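Local atomic coordinates of surface protein SPB1 (Streptococcus agalactiae, PDB entry 4UZG), a protein that forms the backbone (shaft) subunit of the group B streptococcus type 2b pilus, whose copies are probably joined covalently by a sortase. Residues 82-87 and 91-96; 173-178 and 242-247; 205-210 and 229-234. One frame throughout, in Å; residues are numbered along the deposited sequence.

Contact 1: residues 82-87 and 91-96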
loop_
_atom_site.group_PDB
_atom_site.type_symbol
_atom_site.label_atom_id
_atom_site.label_comp_id
_atom_site.label_asym_id
_atom_site.label_seq_id
_atom_site.Cartn_x
_atom_site.Cartn_y
_atom_site.Cartn_z
ATOM N N TYR A 82 26.019 3.741 -8.621
ATOM C CA TYR A 82 25.497 4.019 -7.291
ATOM C C TYR A 82 25.874 2.880 -6.374
ATOM O O TYR A 82 25.902 1.731 -6.794
ATOM C CB TYR A 82 23.981 4.225 -7.264
ATOM C CG TYR A 82 23.131 2.989 -7.498
ATOM C CD1 TYR A 82 22.794 2.584 -8.784
ATOM C CD2 TYR A 82 22.648 2.246 -6.437
ATOM C CE1 TYR A 82 22.010 1.462 -8.999
ATOM C CE2 TYR A 82 21.853 1.133 -6.641
ATOM C CZ TYR A 82 21.531 0.741 -7.918
ATOM O OH TYR A 82 20.726 -0.371 -8.090
ATOM N N ASN A 83 26.137 3.212 -5.114
ATOM C CA ASN A 83 26.385 2.222 -4.084
ATOM C C ASN A 83 25.109 1.977 -3.301
ATOM O O ASN A 83 24.300 2.881 -3.125
ATOM C CB ASN A 83 27.499 2.741 -3.172
ATOM C CG ASN A 83 27.865 1.762 -2.132
ATOM O OD1 ASN A 83 28.550 0.804 -2.414
ATOM N ND2 ASN A 83 27.334 1.949 -0.915
ATOM N N LEU A 84 24.909 0.748 -2.845
ATOM C CA LEU A 84 23.698 0.333 -2.148
ATOM C C LEU A 84 24.050 -0.344 -0.831
ATOM O O LEU A 84 24.914 -1.224 -0.789
ATOM C CB LEU A 84 22.935 -0.666 -3.024
ATOM C CG LEU A 84 21.693 -1.326 -2.415
ATOM C CD1 LEU A 84 20.595 -0.302 -2.152
ATOM C CD2 LEU A 84 21.217 -2.435 -3.327
ATOM N N LEU A 85 23.313 0.014 0.215
ATOM C CA LEU A 85 23.334 -0.708 1.479
ATOM C C LEU A 85 21.896 -0.977 1.880
ATOM O O LEU A 85 21.087 -0.067 1.964
ATOM C CB LEU A 85 24.004 0.127 2.570
ATOM C CG LEU A 85 24.065 -0.508 3.951
ATOM C CD1 LEU A 85 24.819 -1.822 3.912
ATOM C CD2 LEU A 85 24.698 0.444 4.946
ATOM N N GLU A 86 21.575 -2.242 2.132
ATOM C CA GLU A 86 20.246 -2.666 2.594
ATOM C C GLU A 86 20.355 -3.324 3.948
ATOM O O GLU A 86 21.177 -4.216 4.134
ATOM C CB GLU A 86 19.621 -3.680 1.635
ATOM C CG GLU A 86 19.295 -3.065 0.293
ATOM C CD GLU A 86 18.993 -4.076 -0.799
ATOM O OE1 GLU A 86 19.663 -5.139 -0.883
ATOM O OE2 GLU A 86 18.083 -3.798 -1.601
ATOM N N GLU A 87 19.540 -2.888 4.896
ATOM C CA GLU A 87 19.527 -3.481 6.221
ATOM C C GLU A 87 18.148 -3.282 6.820
ATOM O O GLU A 87 17.592 -2.194 6.752
ATOM C CB GLU A 87 20.548 -2.802 7.143
ATOM C CG GLU A 87 22.009 -3.019 6.786
ATOM C CD GLU A 87 22.969 -2.316 7.751
ATOM O OE1 GLU A 87 22.533 -1.419 8.503
ATOM O OE2 GLU A 87 24.171 -2.654 7.759
ATOM N N PHE A 91 16.921 1.017 3.135
ATOM C CA PHE A 91 18.051 1.099 2.228
ATOM C C PHE A 91 18.654 2.494 2.218
ATOM O O PHE A 91 17.984 3.485 2.522
ATOM C CB PHE A 91 17.689 0.654 0.808
ATOM C CG PHE A 91 16.732 1.567 0.070
ATOM C CD1 PHE A 91 17.193 2.657 -0.629
ATOM C CD2 PHE A 91 15.360 1.314 0.084
ATOM C CE1 PHE A 91 16.330 3.478 -1.319
ATOM C CE2 PHE A 91 14.475 2.129 -0.612
ATOM C CZ PHE A 91 14.954 3.222 -1.317
ATOM N N THR A 92 19.924 2.537 1.818
ATOM C CA THR A 92 20.646 3.755 1.540
ATOM C C THR A 92 21.351 3.596 0.207
ATOM O O THR A 92 22.084 2.633 0.003
ATOM C CB THR A 92 21.708 4.034 2.632
ATOM O OG1 THR A 92 21.066 4.120 3.898
ATOM C CG2 THR A 92 22.466 5.315 2.338
ATOM N N ILE A 93 21.134 4.563 -0.681
ATOM C CA ILE A 93 21.787 4.626 -1.974
ATOM C C ILE A 93 22.685 5.857 -1.998
ATOM O O ILE A 93 22.233 6.954 -1.695
ATOM C CB ILE A 93 20.742 4.671 -3.111
ATOM C CG1 ILE A 93 20.148 3.274 -3.297
ATOM C CG2 ILE A 93 21.359 5.174 -4.431
ATOM C CD1 ILE A 93 18.934 3.213 -4.178
ATOM N N THR A 94 23.953 5.670 -2.350
ATOM C CA THR A 94 24.905 6.774 -2.430
ATOM C C THR A 94 25.336 6.891 -3.879
ATOM O O THR A 94 25.847 5.942 -4.455
ATOM C CB THR A 94 26.108 6.520 -1.525
ATOM O OG1 THR A 94 25.644 6.342 -0.188
ATOM C CG2 THR A 94 27.080 7.674 -1.561
ATOM N N ILE A 95 25.117 8.069 -4.461
ATOM C CA ILE A 95 25.437 8.312 -5.861
ATOM C C ILE A 95 26.688 9.216 -5.906
ATOM O O ILE A 95 26.625 10.388 -5.553
ATOM C CB ILE A 95 24.282 9.004 -6.597
ATOM C CG1 ILE A 95 23.002 8.161 -6.505
ATOM C CG2 ILE A 95 24.675 9.272 -8.048
ATOM C CD1 ILE A 95 21.771 8.824 -7.100
ATOM N N PRO A 96 27.835 8.676 -6.332
ATOM C CA PRO A 96 29.010 9.544 -6.468
ATOM C C PRO A 96 28.757 10.582 -7.568
ATOM O O PRO A 96 28.160 10.279 -8.600
ATOM C CB PRO A 96 30.145 8.567 -6.822
ATOM C CG PRO A 96 29.478 7.418 -7.443
ATOM C CD PRO A 96 28.140 7.291 -6.728
HETATM O O HOH W 1 24.952 3.638 0.127
#
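Tyr82, Leu84 and Ile93 make the dense half of this antiparallel beta hairpin. CD2 of the Tyr82 ring lies 3.8 Å from CG2 of Ile93, an oblique approach. The Tyr82 ring is put there by a first torsion of 71°, which sets CG between the backbone N and the carbonyl carbon. From the next residue but one, CD1 of Leu84 reaches across the strand gap to CG1 of Ile93, also at 3.8 Å, so CG2 of Ile93 serves mainly the tyrosine, while CG1 meets the leucine and also comes near the ring. Further along the same face, CG of Glu86 passes CB of Phe91 at 4.1 Å, while the carboxylate of Glu86 is engaged elsewhere, by Tyr57 OH and Gly55 N.

The opposite face, carrying Asn83, Leu85, Thr92 and Thr94, is looser and more open to solvent. CB of Asn83 and CB of Thr94 stay 4.4 Å apart, and a water bridges where side chains do not: it accepts from Asn83 ND2, donates to Thr92 O at 3.0 Å and is hydrogen-bonded to Thr94 OG1.

Between the faces, the hydrogen-bonded pairs Asn83–Thr94 and Leu85–Thr92 each exchange two backbone bonds, exemplified by Asn83 N to Thr94 O at 2.8 Å with an angle of 168° at the hydrogen. Leu84–Ile93 and Glu86–Phe91 are the intervening non-hydrogen-bonded pairs.

The hairpin lies within the large mixed sheet. On the side away from strand 90-96, strand 81-87 runs parallel to strand 68-73; strand 90-96 pairs antiparallel with strand 37-43. The face bearing Tyr82, Leu84 and Ile93 packs on strand 50-62, where Phe91 meets the ring of Tyr57; Tyr127 of strand 121-131 meets the Phe91 ring edge-to-face.

Contact 2: residues 173-178 and 242-247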
loop_
_atom_site.group_PDB
_atom_site.type_symbol
_atom_site.label_atom_id
_atom_site.label_comp_id
_atom_site.label_asym_id
_atom_site.label_seq_id
_atom_site.Cartn_x
_atom_site.Cartn_y
_atom_site.Cartn_z
ATOM N N ILE A 173 -19.027 -6.265 8.151
ATOM C CA ILE A 173 -20.365 -6.729 7.818
ATOM C C ILE A 173 -21.137 -6.985 9.094
ATOM O O ILE A 173 -20.650 -7.694 9.967
ATOM C CB ILE A 173 -20.297 -8.045 7.016
ATOM C CG1 ILE A 173 -19.430 -7.924 5.765
ATOM C CG2 ILE A 173 -21.704 -8.513 6.641
ATOM C CD1 ILE A 173 -18.986 -9.292 5.184
ATOM N N LYS A 174 -22.338 -6.426 9.198
ATOM C CA LYS A 174 -23.241 -6.741 10.297
ATOM C C LYS A 174 -24.457 -7.444 9.751
ATOM O O LYS A 174 -25.152 -6.935 8.888
ATOM C CB LYS A 174 -23.696 -5.514 11.068
ATOM C CG LYS A 174 -24.592 -5.903 12.271
ATOM C CD LYS A 174 -24.896 -4.747 13.218
ATOM C CE LYS A 174 -25.734 -3.671 12.550
ATOM N NZ LYS A 174 -25.885 -2.440 13.390
ATOM N N LYS A 175 -24.720 -8.619 10.286
ATOM C CA LYS A 175 -25.845 -9.436 9.864
ATOM C C LYS A 175 -26.972 -9.295 10.877
ATOM O O LYS A 175 -26.739 -9.504 12.076
ATOM C CB LYS A 175 -25.394 -10.893 9.818
ATOM C CG LYS A 175 -26.397 -11.833 9.267
ATOM C CD LYS A 175 -26.612 -11.395 7.829
ATOM C CE LYS A 175 -27.580 -12.209 7.090
ATOM N NZ LYS A 175 -28.946 -12.128 7.651
ATOM N N ILE A 176 -28.163 -8.953 10.402
ATOM C CA ILE A 176 -29.312 -8.781 11.268
ATOM C C ILE A 176 -30.549 -9.485 10.721
ATOM O O ILE A 176 -30.626 -9.859 9.559
ATOM C CB ILE A 176 -29.639 -7.282 11.505
ATOM C CG1 ILE A 176 -30.182 -6.604 10.230
ATOM C CG2 ILE A 176 -28.448 -6.546 12.111
ATOM C CD1 ILE A 176 -30.731 -5.226 10.473
ATOM N N ASP A 177 -31.519 -9.650 11.609
ATOM C CA ASP A 177 -32.892 -9.999 11.233
ATOM C C ASP A 177 -33.570 -8.721 10.710
ATOM O O ASP A 177 -33.587 -7.705 11.399
ATOM C CB ASP A 177 -33.591 -10.530 12.497
ATOM C CG ASP A 177 -35.024 -10.940 12.282
ATOM O OD1 ASP A 177 -35.829 -10.156 11.744
ATOM O OD2 ASP A 177 -35.347 -12.041 12.761
ATOM N N GLY A 178 -34.099 -8.758 9.491
ATOM C CA GLY A 178 -34.674 -7.567 8.890
ATOM C C GLY A 178 -35.867 -6.997 9.637
ATOM O O GLY A 178 -36.188 -5.821 9.505
ATOM N N LYS A 242 -24.613 -19.499 3.670
ATOM C CA LYS A 242 -25.448 -20.199 4.654
ATOM C C LYS A 242 -26.129 -19.128 5.490
ATOM O O LYS A 242 -25.462 -18.246 6.028
ATOM C CB LYS A 242 -24.625 -21.133 5.545
ATOM C CG LYS A 242 -25.479 -21.968 6.494
ATOM C CD LYS A 242 -24.638 -23.023 7.262
ATOM C CE LYS A 242 -23.940 -22.474 8.548
ATOM N NZ LYS A 242 -23.414 -23.539 9.567
ATOM N N ALA A 243 -27.454 -19.182 5.584
ATOM C CA ALA A 243 -28.177 -18.251 6.426
ATOM C C ALA A 243 -28.034 -18.650 7.901
ATOM O O ALA A 243 -27.760 -19.810 8.209
ATOM C CB ALA A 243 -29.643 -18.221 6.026
ATOM N N PRO A 244 -28.248 -17.700 8.829
ATOM C CA PRO A 244 -28.335 -18.096 10.233
ATOM C C PRO A 244 -29.437 -19.112 10.425
ATOM O O PRO A 244 -30.370 -19.224 9.620
ATOM C CB PRO A 244 -28.666 -16.783 10.979
ATOM C CG PRO A 244 -28.290 -15.706 10.040
ATOM C CD PRO A 244 -28.522 -16.275 8.664
ATOM N N LEU A 245 -29.315 -19.864 11.500
ATOM C CA LEU A 245 -30.235 -20.928 11.801
ATOM C C LEU A 245 -31.684 -20.439 11.766
ATOM O O LEU A 245 -32.043 -19.514 12.481
ATOM C CB LEU A 245 -29.905 -21.462 13.192
ATOM C CG LEU A 245 -30.750 -22.612 13.724
ATOM C CD1 LEU A 245 -30.534 -23.857 12.915
ATOM C CD2 LEU A 245 -30.425 -22.883 15.185
ATOM N N GLY A 246 -32.524 -21.081 10.953
ATOM C CA GLY A 246 -33.930 -20.723 10.856
ATOM C C GLY A 246 -34.290 -19.659 9.835
ATOM O O GLY A 246 -35.480 -19.371 9.658
ATOM N N TYR A 247 -33.290 -19.086 9.171
ATOM C CA TYR A 247 -33.491 -18.041 8.176
ATOM C C TYR A 247 -33.387 -18.591 6.758
ATOM O O TYR A 247 -32.730 -19.610 6.519
ATOM C CB TYR A 247 -32.480 -16.908 8.418
ATOM C CG TYR A 247 -32.798 -16.133 9.675
ATOM C CD1 TYR A 247 -32.491 -16.627 10.926
ATOM C CD2 TYR A 247 -33.470 -14.920 9.603
ATOM C CE1 TYR A 247 -32.834 -15.933 12.064
ATOM C CE2 TYR A 247 -33.804 -14.223 10.740
ATOM C CZ TYR A 247 -33.493 -14.730 11.972
ATOM O OH TYR A 247 -33.827 -14.074 13.146
#
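The phenol of Tyr247 donates a short hydrogen bond, OH to Asp177 OD2 at 2.6 Å, and this is the polar link between the end of strand 169-177 and the loop that follows strand 234-240. The oxygen arrives at the edge of the tyrosine ring, near its plane, whereas the carboxylate itself stands almost perpendicular to that ring, at 89°. Tyr247 uses the anti side of OD2, approaching 18° out of the carboxylate plane. CE2 of the ring comes within 3.4 Å of the same OD2. Asp177 reaches out with CG opposite the backbone N (chi1 -180°), which brings its end closer to the loop than its CB direction would suggest.

A second, looser meeting lies next to it. Lys175 NZ, the amide nitrogen of a covalent link to Asn279 CG, only lies near Pro244, 4.3 Å from its CD, and gives a weak hydrogen bond to Ile176 O at 3.4 Å.

Further out, several groups fix these partners. Asp177 OD2 forms a salt bridge with Lys281, and OD1 accepts from the backbone N atoms of Ser179 and Thr180; the shared negative charge would probably be stabilised by this company. On the loop side, Pro244 to Tyr247 form a type II beta turn closed by Tyr247 N to Pro244 O at 3.0 Å, with Gly246 at its third position, and the turn presents both the proline and the tyrosine to the strand. Both side chains also touch Asn279.

The Lys175–Asn279 link is an intramolecular isopeptide bond joining neighbouring strands 169-177 and 273-279, characteristic of the prealbumin-like, CnaB-type domains of Gram-positive pilins; Glu240, touched by the Lys175 side chain, is placed like the acidic residue that assists bond formation in such domains.

Contact 3: residues 205-210 and 229-234; sequences NNVEWG and TGLKEG. With CA (calcium ion), chain E; EDO (1,2-ethanediol), chain C.
Val207 turns its CB toward strand 225-231, and from there its two methyls part. CG1 lies opposite the backbone N (chi1 163°) and meets the Trp209 indole, 3.4 Å from NE1, leaving CG2 beside that backbone nitrogen and facing the other segment. CG2 sits 3.7 Å from the carbonyl O of Gly230 and 4.4 Å from CD2 of Leu231. The same leucine methyl is also touched by the indole: CZ2 of Trp209 comes within 4.1 Å of it, and the two side chains cross at about a right angle. Gly230 and Leu231 both face Gly169, forming a G1 beta bulge in the three-stranded sheet of the prealbumin-like domain; at phi 114°, psi 39° a CB on Gly230 would collide with Thr229 O, so the position calls for glycine.

On the far side of Val207 the chain wraps a calcium ion. Asn206 OD1, Val207 O at 2.3 Å and Glu208 OE2 at 2.4 Å supply three ligands, and four waters complete a sevenfold shell. Asn206 OD1 and Val207 O, only 3.0 Å apart, are both held by the metal. Thr229 N donates to O1 of a 1,2-ethanediol molecule, probably from the crystallisation liquor, at 2.9 Å.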
loop_
_atom_site.group_PDB
_atom_site.type_symbol
_atom_site.label_atom_id
_atom_site.label_comp_id
_atom_site.label_asym_id
_atom_site.label_seq_id
_atom_site.Cartn_x
_atom_site.Cartn_y
_atom_site.Cartn_z
ATOM N N ASN A 205 -1.145 -12.760 4.544
ATOM C CA ASN A 205 -0.381 -11.692 3.901
ATOM C C ASN A 205 -0.679 -11.529 2.415
ATOM O O ASN A 205 0.040 -10.771 1.757
ATOM C CB ASN A 205 1.110 -11.912 4.112
ATOM C CG ASN A 205 1.495 -11.769 5.557
ATOM O OD1 ASN A 205 1.288 -10.704 6.160
ATOM N ND2 ASN A 205 2.042 -12.851 6.141
ATOM N N ASN A 206 -1.720 -12.174 1.879
ATOM C CA ASN A 206 -1.959 -12.057 0.458
ATOM C C ASN A 206 -3.403 -12.324 0.066
ATOM O O ASN A 206 -3.833 -13.476 -0.024
ATOM C CB ASN A 206 -1.032 -12.989 -0.328
ATOM C CG ASN A 206 -1.186 -12.807 -1.812
ATOM O OD1 ASN A 206 -1.580 -11.741 -2.288
ATOM N ND2 ASN A 206 -0.847 -13.825 -2.557
ATOM N N VAL A 207 -4.168 -11.260 -0.195
ATOM C CA VAL A 207 -5.472 -11.359 -0.831
ATOM C C VAL A 207 -5.327 -11.996 -2.193
ATOM O O VAL A 207 -4.480 -11.553 -2.983
ATOM C CB VAL A 207 -6.063 -9.937 -0.991
ATOM C CG1 VAL A 207 -7.209 -9.870 -1.992
ATOM C CG2 VAL A 207 -6.481 -9.359 0.362
ATOM N N GLU A 208 -6.163 -12.988 -2.502
ATOM C CA GLU A 208 -6.201 -13.584 -3.821
ATOM C C GLU A 208 -7.648 -13.675 -4.291
ATOM O O GLU A 208 -8.585 -13.737 -3.477
ATOM C CB GLU A 208 -5.572 -14.973 -3.800
ATOM C CG GLU A 208 -4.033 -14.934 -3.736
ATOM C CD GLU A 208 -3.421 -14.410 -5.050
ATOM O OE1 GLU A 208 -3.696 -15.007 -6.137
ATOM O OE2 GLU A 208 -2.781 -13.360 -5.051
ATOM N N TRP A 209 -7.819 -13.678 -5.604
ATOM C CA TRP A 209 -9.126 -13.695 -6.243
ATOM C C TRP A 209 -9.186 -14.898 -7.169
ATOM O O TRP A 209 -8.298 -15.083 -7.991
ATOM C CB TRP A 209 -9.358 -12.397 -7.017
ATOM C CG TRP A 209 -9.370 -11.204 -6.141
ATOM C CD1 TRP A 209 -8.363 -10.291 -5.998
ATOM C CD2 TRP A 209 -10.398 -10.824 -5.224
ATOM N NE1 TRP A 209 -8.696 -9.365 -5.051
ATOM C CE2 TRP A 209 -9.945 -9.654 -4.564
ATOM C CE3 TRP A 209 -11.667 -11.335 -4.911
ATOM C CZ2 TRP A 209 -10.713 -9.008 -3.604
ATOM C CZ3 TRP A 209 -12.419 -10.694 -3.979
ATOM C CH2 TRP A 209 -11.949 -9.538 -3.323
ATOM N N GLY A 210 -10.225 -15.712 -7.042
ATOM C CA GLY A 210 -10.309 -16.916 -7.847
ATOM C C GLY A 210 -11.654 -17.587 -7.768
ATOM O O GLY A 210 -12.691 -16.919 -7.746
ATOM N N THR A 229 -10.267 -7.103 6.509
ATOM C CA THR A 229 -9.339 -5.973 6.533
ATOM C C THR A 229 -8.260 -6.172 5.498
ATOM O O THR A 229 -7.605 -7.208 5.471
ATOM C CB THR A 229 -8.694 -5.863 7.924
ATOM O OG1 THR A 229 -9.724 -5.808 8.910
ATOM C CG2 THR A 229 -7.783 -4.644 8.020
ATOM N N GLY A 230 -8.039 -5.154 4.673
ATOM C CA GLY A 230 -6.919 -5.172 3.753
ATOM C C GLY A 230 -7.263 -5.215 2.272
ATOM O O GLY A 230 -6.571 -5.889 1.508
ATOM N N LEU A 231 -8.293 -4.484 1.865
ATOM C CA LEU A 231 -8.803 -4.519 0.498
ATOM C C LEU A 231 -8.603 -3.163 -0.196
ATOM O O LEU A 231 -8.814 -2.096 0.365
ATOM C CB LEU A 231 -10.309 -4.807 0.501
ATOM C CG LEU A 231 -10.703 -6.189 1.009
ATOM C CD1 LEU A 231 -12.190 -6.234 1.261
ATOM C CD2 LEU A 231 -10.290 -7.250 0.024
ATOM N N LYS A 232 -8.293 -3.249 -1.477
ATOM C CA LYS A 232 -8.224 -2.124 -2.375
ATOM C C LYS A 232 -9.606 -1.489 -2.533
ATOM O O LYS A 232 -10.636 -2.172 -2.447
ATOM C CB LYS A 232 -7.707 -2.654 -3.741
ATOM C CG LYS A 232 -7.320 -1.582 -4.740
ATOM C CD LYS A 232 -6.731 -2.221 -5.997
ATOM C CE LYS A 232 -6.257 -1.223 -7.035
ATOM N NZ LYS A 232 -5.001 -0.527 -6.598
ATOM N N GLU A 233 -9.662 -0.203 -2.827
ATOM C CA GLU A 233 -10.920 0.431 -3.178
ATOM C C GLU A 233 -11.571 -0.307 -4.343
ATOM O O GLU A 233 -10.888 -0.886 -5.194
ATOM C CB GLU A 233 -10.693 1.888 -3.558
ATOM C CG GLU A 233 -9.979 2.035 -4.865
ATOM C CD GLU A 233 -9.362 3.407 -5.022
ATOM O OE1 GLU A 233 -8.196 3.575 -4.612
ATOM O OE2 GLU A 233 -10.050 4.303 -5.551
ATOM N N GLY A 234 -12.894 -0.236 -4.402
ATOM C CA GLY A 234 -13.640 -0.852 -5.483
ATOM C C GLY A 234 -15.026 -1.244 -5.033
ATOM O O GLY A 234 -15.495 -0.869 -3.970
HETATM CA CA CA E . -2.640 -11.053 -4.332
HETATM C C1 EDO C . -9.639 -9.937 8.805
HETATM O O1 EDO C . -9.326 -9.653 7.447
HETATM C C2 EDO C . -8.396 -10.399 9.548
HETATM O O2 EDO C . -7.474 -9.308 9.624
HETATM O O HOH W 2 -0.402 -11.616 -5.025
HETATM O O HOH W 3 -4.253 -10.858 -6.054
HETATM O O HOH W 4 -1.784 -9.265 -5.891
HETATM O O HOH W 5 -2.821 -8.986 -3.219
#

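How the contacts relate
Contact 1 comes first along the elongated, all-beta chain, in the ten-stranded mixed sheet; contact 3 then falls between the two segments of contact 2. Contacts 2 and 3 both lie within the prealbumin-like domain, where strands 169-177 and 225-231 are neighbours in one sheet. Contacts 1 and 2 are on opposite sides of the chain's centre, about 56 Å apart between centres; contact 3 is about 33 Å from contact 1 and 24 Å from contact 2, again between centres. None touches another. A local hairpin, a calcium-binding loop and a covalently cross-linked strand are thus spread along the molecule, consistent with a rod-like pilus subunit.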